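Local coordinates for hypothetical protein jhp0584 (Helicobacter pylori J99, PDB 4R7K) that is of unknown function but probably has the helix-grip fold of the SRPBCC family, which in relatives often encloses a pocket for hydrophobic ligands, at residues 49-54 against 148-153; 55-60 against 141-146. One frame throughout, in Å; residues are numbered along the deposited sequence.

Overall arrangement
Both contacts lie at the same end of the antiparallel sheet, with centres about 7 Å apart. Contact 1 pairs the edge strand 44-53, one of two in this chain, with strand 150-160 and is only partly buried, with a second subunit against several of its residues. Contact 2 is buried and sets the start of helix 57-65 on strand 136-146, the next strand in the sheet. The chain passes directly from strand 44-53 into that helix. Contact 1 is held mainly by backbone hydrogen bonds, with a salt bridge and a lysine-to-carbonyl bond beside them. Contact 2 has apolar packing, with water at its exposed side. The salt bridge from R152 to E144 and the packing of I153 on V60 join them.

Contact 1 (49-54 against 148-153); sequences EVIVKG and NDRVRI
E49 begins the pairing with a salt bridge to R152. Its CG is anti to the backbone N (chi1 -177°), and the extended chain carries the carboxylate to the arginine. R152 NE donates to E49 OE2 over 2.6 Å. The oxygen lies near the guanidinium plane, but NE meets it from above the carboxylate plane. The two planes are 54° apart. A water bridges E49 OE1 and R152 NH2, and R152 NH1 also pairs with E144. S47 of the second subunit bonds to E49 OE1.

V50 exchanges two backbone hydrogen bonds with I153. Its CG2 lies 3.8 Å from I153 CB, on the face covered by helix 174-190. I51 turns to the other face. Its CG1 packs on R152 CG at 4.0 Å, and its CG2 approaches R150 NH1 obliquely. That NH1 bonds to P39 O of the second subunit. V52 and V151 form a second pair of backbone hydrogen bonds; V52 N to V151 O is 2.9 Å.

K53 bends at chi2 (84°), which brings NZ within 2.9 Å of N148 O. Its CD packs on R150 CG at 3.8 Å. NZ has a second partner, E41 of the second subunit. G54 N then donates to D149 O over 2.7 Å, almost straight along the carbonyl, just past the strand end.

This is a regular antiparallel ladder that sets the first strand of the sheet beside the last, as in the helix-grip fold of SRPBCC proteins.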
ATOM      1  N   GLU A  49      -8.889   2.224  12.543  1.00 18.88           N
ATOM      2  CA  GLU A  49      -8.871   2.496  13.936  1.00 19.49           C
ATOM      3  C   GLU A  49      -7.452   2.395  14.531  1.00 21.76           C
ATOM      4  O   GLU A  49      -6.670   1.507  14.170  1.00 24.70           O
ATOM      5  CB  GLU A  49      -9.747   1.468  14.638  1.00 22.19           C
ATOM      6  CG  GLU A  49      -9.906   1.643  16.096  1.00 24.88           C
ATOM      7  CD  GLU A  49     -10.630   0.471  16.760  1.00 29.08           C
ATOM      8  OE1 GLU A  49     -10.799  -0.600  16.120  1.00 33.37           O
ATOM      9  OE2 GLU A  49     -11.051   0.626  17.929  1.00 29.54           O
ATOM     10  N   VAL A  50      -7.145   3.334  15.410  1.00 19.14           N
ATOM     11  CA  VAL A  50      -5.915   3.329  16.198  1.00 19.97           C
ATOM     12  C   VAL A  50      -6.277   3.476  17.672  1.00 19.84           C
ATOM     13  O   VAL A  50      -7.295   4.051  18.027  1.00 19.51           O
ATOM     14  CB  VAL A  50      -4.934   4.420  15.794  1.00 21.90           C
ATOM     15  CG1 VAL A  50      -4.350   4.131  14.398  1.00 24.33           C
ATOM     16  CG2 VAL A  50      -5.569   5.782  15.879  1.00 22.18           C
ATOM     17  N   ILE A  51      -5.420   2.949  18.539  1.00 21.71           N
ATOM     18  CA  ILE A  51      -5.599   3.103  19.974  1.00 22.07           C
ATOM     19  C   ILE A  51      -4.211   3.364  20.430  1.00 22.48           C
ATOM     20  O   ILE A  51      -3.310   2.519  20.215  1.00 21.78           O
ATOM     21  CB  ILE A  51      -6.200   1.884  20.649  1.00 22.55           C
ATOM     22  CG1 ILE A  51      -7.671   1.730  20.193  1.00 23.15           C
ATOM     23  CG2 ILE A  51      -6.155   2.041  22.165  1.00 23.40           C
ATOM     24  CD1 ILE A  51      -8.335   0.444  20.670  1.00 23.83           C
ATOM     25  N   VAL A  52      -4.030   4.541  21.021  1.00 23.07           N
ATOM     26  CA  VAL A  52      -2.714   5.012  21.409  1.00 26.22           C
ATOM     27  C   VAL A  52      -2.633   5.494  22.856  1.00 27.82           C
ATOM     28  O   VAL A  52      -3.484   6.264  23.349  1.00 29.95           O
ATOM     29  CB  VAL A  52      -2.291   6.191  20.510  1.00 28.09           C
ATOM     30  CG1 VAL A  52      -0.826   6.565  20.767  1.00 31.75           C
ATOM     31  CG2 VAL A  52      -2.494   5.832  19.042  1.00 29.70           C
ATOM     32  N   LYS A  53      -1.530   5.119  23.489  1.00 28.36           N
ATOM     33  CA  LYS A  53      -1.261   5.405  24.901  1.00 30.60           C
ATOM     34  C   LYS A  53      -0.622   6.768  25.044  1.00 31.55           C
ATOM     35  O   LYS A  53       0.210   7.132  24.245  1.00 31.22           O
ATOM     36  CB  LYS A  53      -0.300   4.325  25.430  1.00 31.96           C
ATOM     37  CG  LYS A  53       0.118   4.392  26.905  1.00 36.36           C
ATOM     38  CD  LYS A  53      -0.885   3.746  27.821  1.00 38.07           C
ATOM     39  CE  LYS A  53      -0.265   3.495  29.196  1.00 43.00           C
ATOM     40  NZ  LYS A  53      -1.260   2.902  30.123  1.00 43.53           N
ATOM     41  N   GLY A  54      -1.044   7.532  26.055  1.00 32.52           N
ATOM     42  CA  GLY A  54      -0.427   8.839  26.367  1.00 35.34           C
ATOM     43  C   GLY A  54      -0.797   9.988  25.443  1.00 36.55           C
ATOM     44  O   GLY A  54      -0.213  11.052  25.511  1.00 39.21           O
ATOM     45  N   ASN A 148      -6.852   3.907  31.443  0.50 44.73           N
ATOM     46  CA  ASN A 148      -5.408   3.955  31.585  0.50 44.59           C
ATOM     47  C   ASN A 148      -4.673   4.791  30.533  0.50 42.55           C
ATOM     48  O   ASN A 148      -3.735   4.321  29.902  0.50 43.02           O
ATOM     49  CB  ASN A 148      -4.845   2.531  31.647  0.50 46.07           C
ATOM     50  CG  ASN A 148      -3.512   2.460  32.368  0.50 48.70           C
ATOM     51  OD1 ASN A 148      -3.038   3.450  32.928  0.50 51.07           O
ATOM     52  ND2 ASN A 148      -2.913   1.279  32.380  0.50 49.76           N
ATOM     53  N   ASP A 149      -5.138   6.019  30.334  1.00 40.61           N
ATOM     54  CA  ASP A 149      -4.465   6.990  29.484  1.00 39.08           C
ATOM     55  C   ASP A 149      -4.275   6.646  28.004  1.00 35.91           C
ATOM     56  O   ASP A 149      -3.245   6.960  27.426  1.00 34.94           O
ATOM     57  CB  ASP A 149      -3.094   7.275  30.142  1.00 43.03           C
ATOM     58  CG  ASP A 149      -2.393   8.488  29.577  1.00 48.88           C
ATOM     59  OD1 ASP A 149      -3.078   9.454  29.158  1.00 50.33           O
ATOM     60  OD2 ASP A 149      -1.139   8.487  29.604  1.00 55.75           O
ATOM     61  N   ARG A 150      -5.292   6.051  27.384  1.00 31.02           N
ATOM     62  CA  ARG A 150      -5.247   5.706  25.977  1.00 29.89           C
ATOM     63  C   ARG A 150      -6.372   6.442  25.267  1.00 27.44           C
ATOM     64  O   ARG A 150      -7.407   6.721  25.862  1.00 27.00           O
ATOM     65  CB  ARG A 150      -5.450   4.193  25.773  1.00 29.31           C
ATOM     66  CG  ARG A 150      -4.398   3.284  26.393  1.00 32.07           C
ATOM     67  CD  ARG A 150      -4.813   1.832  26.170  1.00 32.03           C
ATOM     68  NE  ARG A 150      -6.042   1.527  26.877  1.00 33.36           N
ATOM     69  CZ  ARG A 150      -6.974   0.684  26.438  1.00 36.02           C
ATOM     70  NH1 ARG A 150      -6.841   0.082  25.274  1.00 34.82           N
ATOM     71  NH2 ARG A 150      -8.073   0.484  27.149  1.00 35.72           N
ATOM     72  N   VAL A 151      -6.163   6.772  24.002  1.00 26.45           N
ATOM     73  CA  VAL A 151      -7.193   7.409  23.202  1.00 24.53           C
ATOM     74  C   VAL A 151      -7.422   6.551  21.975  1.00 24.35           C
ATOM     75  O   VAL A 151      -6.456   6.072  21.353  1.00 24.08           O
ATOM     76  CB  VAL A 151      -6.785   8.834  22.791  1.00 24.51           C
ATOM     77  CG1 VAL A 151      -7.666   9.377  21.699  1.00 24.08           C
ATOM     78  CG2 VAL A 151      -6.764   9.756  24.007  1.00 26.70           C
ATOM     79  N   ARG A 152      -8.700   6.311  21.682  1.00 22.58           N
ATOM     80  CA  ARG A 152      -9.135   5.610  20.495  1.00 21.64           C
ATOM     81  C   ARG A 152      -9.632   6.572  19.433  1.00 20.49           C
ATOM     82  O   ARG A 152     -10.362   7.525  19.738  1.00 22.84           O
ATOM     83  CB  ARG A 152     -10.274   4.666  20.847  1.00 21.59           C
ATOM     84  CG  ARG A 152     -10.911   3.933  19.665  1.00 20.24           C
ATOM     85  CD  ARG A 152     -12.094   3.125  20.189  1.00 22.42           C
ATOM     86  NE  ARG A 152     -12.723   2.239  19.188  1.00 22.04           N
ATOM     87  CZ  ARG A 152     -14.021   1.967  19.127  1.00 21.67           C
ATOM     88  NH1 ARG A 152     -14.866   2.554  19.950  1.00 22.75           N
ATOM     89  NH2 ARG A 152     -14.476   1.121  18.208  1.00 22.09           N
ATOM     90  N   ILE A 153      -9.197   6.350  18.193  1.00 20.83           N
ATOM     91  CA  ILE A 153      -9.674   7.105  17.056  1.00 20.02           C
ATOM     92  C   ILE A 153     -10.220   6.110  16.027  1.00 20.25           C
ATOM     93  O   ILE A 153      -9.468   5.325  15.441  1.00 21.70           O
ATOM     94  CB  ILE A 153      -8.580   7.990  16.395  1.00 21.33           C
ATOM     95  CG1 ILE A 153      -7.846   8.815  17.427  1.00 22.42           C
ATOM     96  CG2 ILE A 153      -9.227   8.894  15.352  1.00 22.15           C
ATOM     97  CD1 ILE A 153      -6.614   9.545  16.919  1.00 23.13           C
TER
HETATM   98  O   HOH W   1     -13.555  -1.303  16.460  1.00 29.15           O

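Contact 2 (55-60 against 141-146); sequences LDFNKV and WLVEKL
The backbones of 55-60 and 141-146 share no hydrogen bond, and their closest CA atoms, those of F57 and K145, are 6.4 Å apart. F57, in the first turn of helix 57-65, makes most of the contact. A chi1 of 173° swings the ring away from the backbone N and toward the strand. The ring edge meets the backbone of V143: F57 CE1 is 3.4 Å from V143 O, which lies near the ring plane. Beside it, F57 CD1 touches V143 CG1 at 3.9 Å.

V143 CG1 serves two helix residues. It also meets V60 CG1 at 3.8 Å, one turn along the helix. V60 reaches on to I153 and to helix 174-190, while V143 also packs on L64. The valine contact thus joins the sheet to helix 57-65, with helix 174-190 also packed on V60.

K145 runs across F57 at about a right angle. Its CG is 3.7 Å from F57 CB and approaches the ring obliquely. The chain is extended as far as CE and then bends at chi4 (-70°). This turns NZ back toward the start of the helix, 3.6 Å from F57 CB. There NZ donates to two waters. One water takes a bond from N58 N and gives one to D56 OD1. The other takes one from F57 N, though its bond from K145 NZ is weak.

D56 is the N-cap of the helix. Its OD2 accepts from K59 N at 3.1 Å, on the anti side of the carboxylate but tilted out of its plane.

The chemistry is split by depth. The inner part is apolar packing, apart from V143 O at the edge of the F57 ring. On the outer side, exposed K145 links to D56 and to the N-H groups of the first turn through water, and D56 OD1 and K145 NZ, 5.2 Å apart, probably attract each other weakly.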
ATOM      1  N   LEU A  55      -1.746   9.747  24.556  1.00 32.91           N
ATOM      2  CA  LEU A  55      -2.224  10.758  23.608  1.00 35.88           C
ATOM      3  C   LEU A  55      -3.304  11.592  24.306  1.00 35.90           C
ATOM      4  O   LEU A  55      -4.142  11.033  25.008  1.00 35.29           O
ATOM      5  CB  LEU A  55      -2.839  10.040  22.410  1.00 34.52           C
ATOM      6  CG  LEU A  55      -3.165  10.837  21.167  1.00 37.11           C
ATOM      7  CD1 LEU A  55      -1.929  11.595  20.704  1.00 40.08           C
ATOM      8  CD2 LEU A  55      -3.681   9.886  20.088  1.00 34.02           C
ATOM      9  N   ASP A  56      -3.290  12.912  24.116  1.00 33.22           N
ATOM     10  CA  ASP A  56      -4.274  13.773  24.752  1.00 31.89           C
ATOM     11  C   ASP A  56      -5.569  13.896  23.921  1.00 30.39           C
ATOM     12  O   ASP A  56      -5.548  14.318  22.761  1.00 27.50           O
ATOM     13  CB  ASP A  56      -3.703  15.178  25.003  1.00 35.72           C
ATOM     14  CG  ASP A  56      -4.652  16.012  25.806  1.00 38.15           C
ATOM     15  OD1 ASP A  56      -4.859  15.662  26.982  1.00 41.68           O
ATOM     16  OD2 ASP A  56      -5.248  16.948  25.255  1.00 39.24           O
ATOM     17  N   PHE A  57      -6.689  13.528  24.527  1.00 26.80           N
ATOM     18  CA  PHE A  57      -7.992  13.616  23.872  1.00 26.14           C
ATOM     19  C   PHE A  57      -8.251  15.001  23.302  1.00 24.80           C
ATOM     20  O   PHE A  57      -8.565  15.134  22.140  1.00 22.79           O
ATOM     21  CB  PHE A  57      -9.105  13.235  24.847  1.00 24.31           C
ATOM     22  CG  PHE A  57     -10.507  13.454  24.325  1.00 24.47           C
ATOM     23  CD1 PHE A  57     -11.125  12.496  23.531  1.00 26.31           C
ATOM     24  CD2 PHE A  57     -11.239  14.568  24.707  1.00 27.51           C
ATOM     25  CE1 PHE A  57     -12.419  12.680  23.082  1.00 25.73           C
ATOM     26  CE2 PHE A  57     -12.535  14.767  24.249  1.00 28.03           C
ATOM     27  CZ  PHE A  57     -13.132  13.821  23.443  1.00 27.20           C
ATOM     28  N   ASN A  58      -8.138  16.025  24.139  1.00 25.60           N
ATOM     29  CA  ASN A  58      -8.423  17.401  23.694  1.00 26.24           C
ATOM     30  C   ASN A  58      -7.623  17.820  22.475  1.00 26.38           C
ATOM     31  O   ASN A  58      -8.151  18.452  21.560  1.00 25.68           O
ATOM     32  CB  ASN A  58      -8.260  18.378  24.860  1.00 28.94           C
ATOM     33  CG  ASN A  58      -9.495  18.401  25.753  1.00 32.27           C
ATOM     34  OD1 ASN A  58     -10.634  18.242  25.268  1.00 34.08           O
ATOM     35  ND2 ASN A  58      -9.293  18.612  27.033  1.00 33.38           N
ATOM     36  N   LYS A  59      -6.355  17.452  22.456  1.00 27.23           N
ATOM     37  CA  LYS A  59      -5.481  17.822  21.359  1.00 28.51           C
ATOM     38  C   LYS A  59      -5.906  17.126  20.070  1.00 25.86           C
ATOM     39  O   LYS A  59      -5.895  17.710  19.008  1.00 24.70           O
ATOM     40  CB  LYS A  59      -4.019  17.514  21.749  1.00 32.36           C
ATOM     41  CG  LYS A  59      -2.941  18.127  20.865  1.00 34.85           C
ATOM     42  CD  LYS A  59      -3.043  19.647  20.675  1.00 34.96           C
ATOM     43  CE  LYS A  59      -2.908  20.446  21.949  1.00 34.53           C
ATOM     44  NZ  LYS A  59      -2.995  21.911  21.677  1.00 33.55           N
ATOM     45  N   VAL A  60      -6.303  15.879  20.170  1.00 26.29           N
ATOM     46  CA  VAL A  60      -6.740  15.141  18.997  1.00 25.45           C
ATOM     47  C   VAL A  60      -7.999  15.777  18.419  1.00 24.96           C
ATOM     48  O   VAL A  60      -8.095  16.008  17.211  1.00 24.61           O
ATOM     49  CB  VAL A  60      -6.958  13.651  19.339  1.00 25.30           C
ATOM     50  CG1 VAL A  60      -7.644  12.925  18.187  1.00 25.67           C
ATOM     51  CG2 VAL A  60      -5.632  12.999  19.684  1.00 25.38           C
ATOM     52  N   TRP A 141     -16.488   9.868  12.407  1.00 20.87           N
ATOM     53  CA  TRP A 141     -15.383   9.771  13.304  1.00 20.05           C
ATOM     54  C   TRP A 141     -15.883   9.626  14.711  1.00 19.73           C
ATOM     55  O   TRP A 141     -16.903  10.255  15.110  1.00 20.00           O
ATOM     56  CB  TRP A 141     -14.528  11.057  13.253  1.00 20.23           C
ATOM     57  CG  TRP A 141     -13.863  11.401  11.961  1.00 21.52           C
ATOM     58  CD1 TRP A 141     -14.450  11.975  10.866  1.00 22.86           C
ATOM     59  CD2 TRP A 141     -12.468  11.269  11.644  1.00 20.34           C
ATOM     60  NE1 TRP A 141     -13.503  12.192   9.886  1.00 24.03           N
ATOM     61  CE2 TRP A 141     -12.284  11.768  10.337  1.00 21.06           C
ATOM     62  CE3 TRP A 141     -11.346  10.796  12.349  1.00 20.94           C
ATOM     63  CZ2 TRP A 141     -11.044  11.755   9.704  1.00 21.59           C
ATOM     64  CZ3 TRP A 141     -10.111  10.768  11.705  1.00 19.09           C
ATOM     65  CH2 TRP A 141      -9.964  11.272  10.417  1.00 20.04           C
ATOM     66  N   LEU A 142     -15.134   8.850  15.490  1.00 21.05           N
ATOM     67  CA  LEU A 142     -15.388   8.674  16.904  1.00 21.31           C
ATOM     68  C   LEU A 142     -14.052   8.686  17.612  1.00 21.03           C
ATOM     69  O   LEU A 142     -13.214   7.797  17.389  1.00 20.94           O
ATOM     70  CB  LEU A 142     -16.126   7.361  17.162  1.00 22.86           C
ATOM     71  CG  LEU A 142     -16.794   7.238  18.546  1.00 25.42           C
ATOM     72  CD1 LEU A 142     -17.840   6.119  18.492  1.00 27.78           C
ATOM     73  CD2 LEU A 142     -15.729   6.959  19.595  1.00 28.53           C
ATOM     74  N   VAL A 143     -13.846   9.709  18.440  1.00 22.22           N
ATOM     75  CA  VAL A 143     -12.618   9.871  19.224  1.00 20.11           C
ATOM     76  C   VAL A 143     -13.037   9.726  20.685  1.00 21.36           C
ATOM     77  O   VAL A 143     -13.965  10.415  21.118  1.00 22.71           O
ATOM     78  CB  VAL A 143     -11.974  11.269  19.017  1.00 21.62           C
ATOM     79  CG1 VAL A 143     -10.670  11.374  19.822  1.00 21.77           C
ATOM     80  CG2 VAL A 143     -11.649  11.547  17.551  1.00 23.76           C
ATOM     81  N   GLU A 144     -12.381   8.835  21.443  1.00 21.75           N
ATOM     82  CA  GLU A 144     -12.711   8.665  22.838  1.00 23.42           C
ATOM     83  C   GLU A 144     -11.568   8.274  23.741  1.00 25.16           C
ATOM     84  O   GLU A 144     -10.577   7.638  23.333  1.00 24.34           O
ATOM     85  CB  GLU A 144     -13.857   7.656  23.035  1.00 26.20           C
ATOM     86  CG  GLU A 144     -13.534   6.247  22.619  1.00 27.31           C
ATOM     87  CD  GLU A 144     -14.688   5.284  22.892  1.00 30.09           C
ATOM     88  OE1 GLU A 144     -15.524   5.594  23.782  1.00 26.63           O
ATOM     89  OE2 GLU A 144     -14.752   4.213  22.232  1.00 26.26           O
ATOM     90  N   LYS A 145     -11.707   8.702  24.985  1.00 25.56           N
ATOM     91  CA  LYS A 145     -10.790   8.342  26.047  1.00 30.01           C
ATOM     92  C   LYS A 145     -11.092   6.915  26.519  1.00 32.11           C
ATOM     93  O   LYS A 145     -12.272   6.560  26.725  1.00 30.39           O
ATOM     94  CB  LYS A 145     -11.034   9.245  27.240  1.00 32.34           C
ATOM     95  CG  LYS A 145     -10.733  10.706  27.060  1.00 34.34           C
ATOM     96  CD  LYS A 145     -10.952  11.382  28.426  1.00 38.77           C
ATOM     97  CE  LYS A 145     -10.548  12.826  28.464  1.00 44.96           C
ATOM     98  NZ  LYS A 145      -9.074  12.942  28.387  1.00 48.11           N
ATOM     99  N   LEU A 146     -10.056   6.104  26.678  1.00 30.18           N
ATOM    100  CA  LEU A 146     -10.199   4.731  27.153  1.00 33.16           C
ATOM    101  C   LEU A 146      -9.415   4.629  28.448  1.00 37.46           C
ATOM    102  O   LEU A 146      -8.575   5.484  28.731  1.00 35.75           O
ATOM    103  CB  LEU A 146      -9.656   3.699  26.152  1.00 30.57           C
ATOM    104  CG  LEU A 146     -10.278   3.616  24.755  1.00 27.63           C
ATOM    105  CD1 LEU A 146      -9.710   2.426  24.047  1.00 28.92           C
ATOM    106  CD2 LEU A 146     -11.790   3.532  24.864  1.00 29.82           C
TER
HETATM  107  O   HOH W   2      -6.547  12.050  27.065  1.00 34.88           O
HETATM  108  O   HOH W   3      -7.798  15.427  27.132  1.00 35.24           O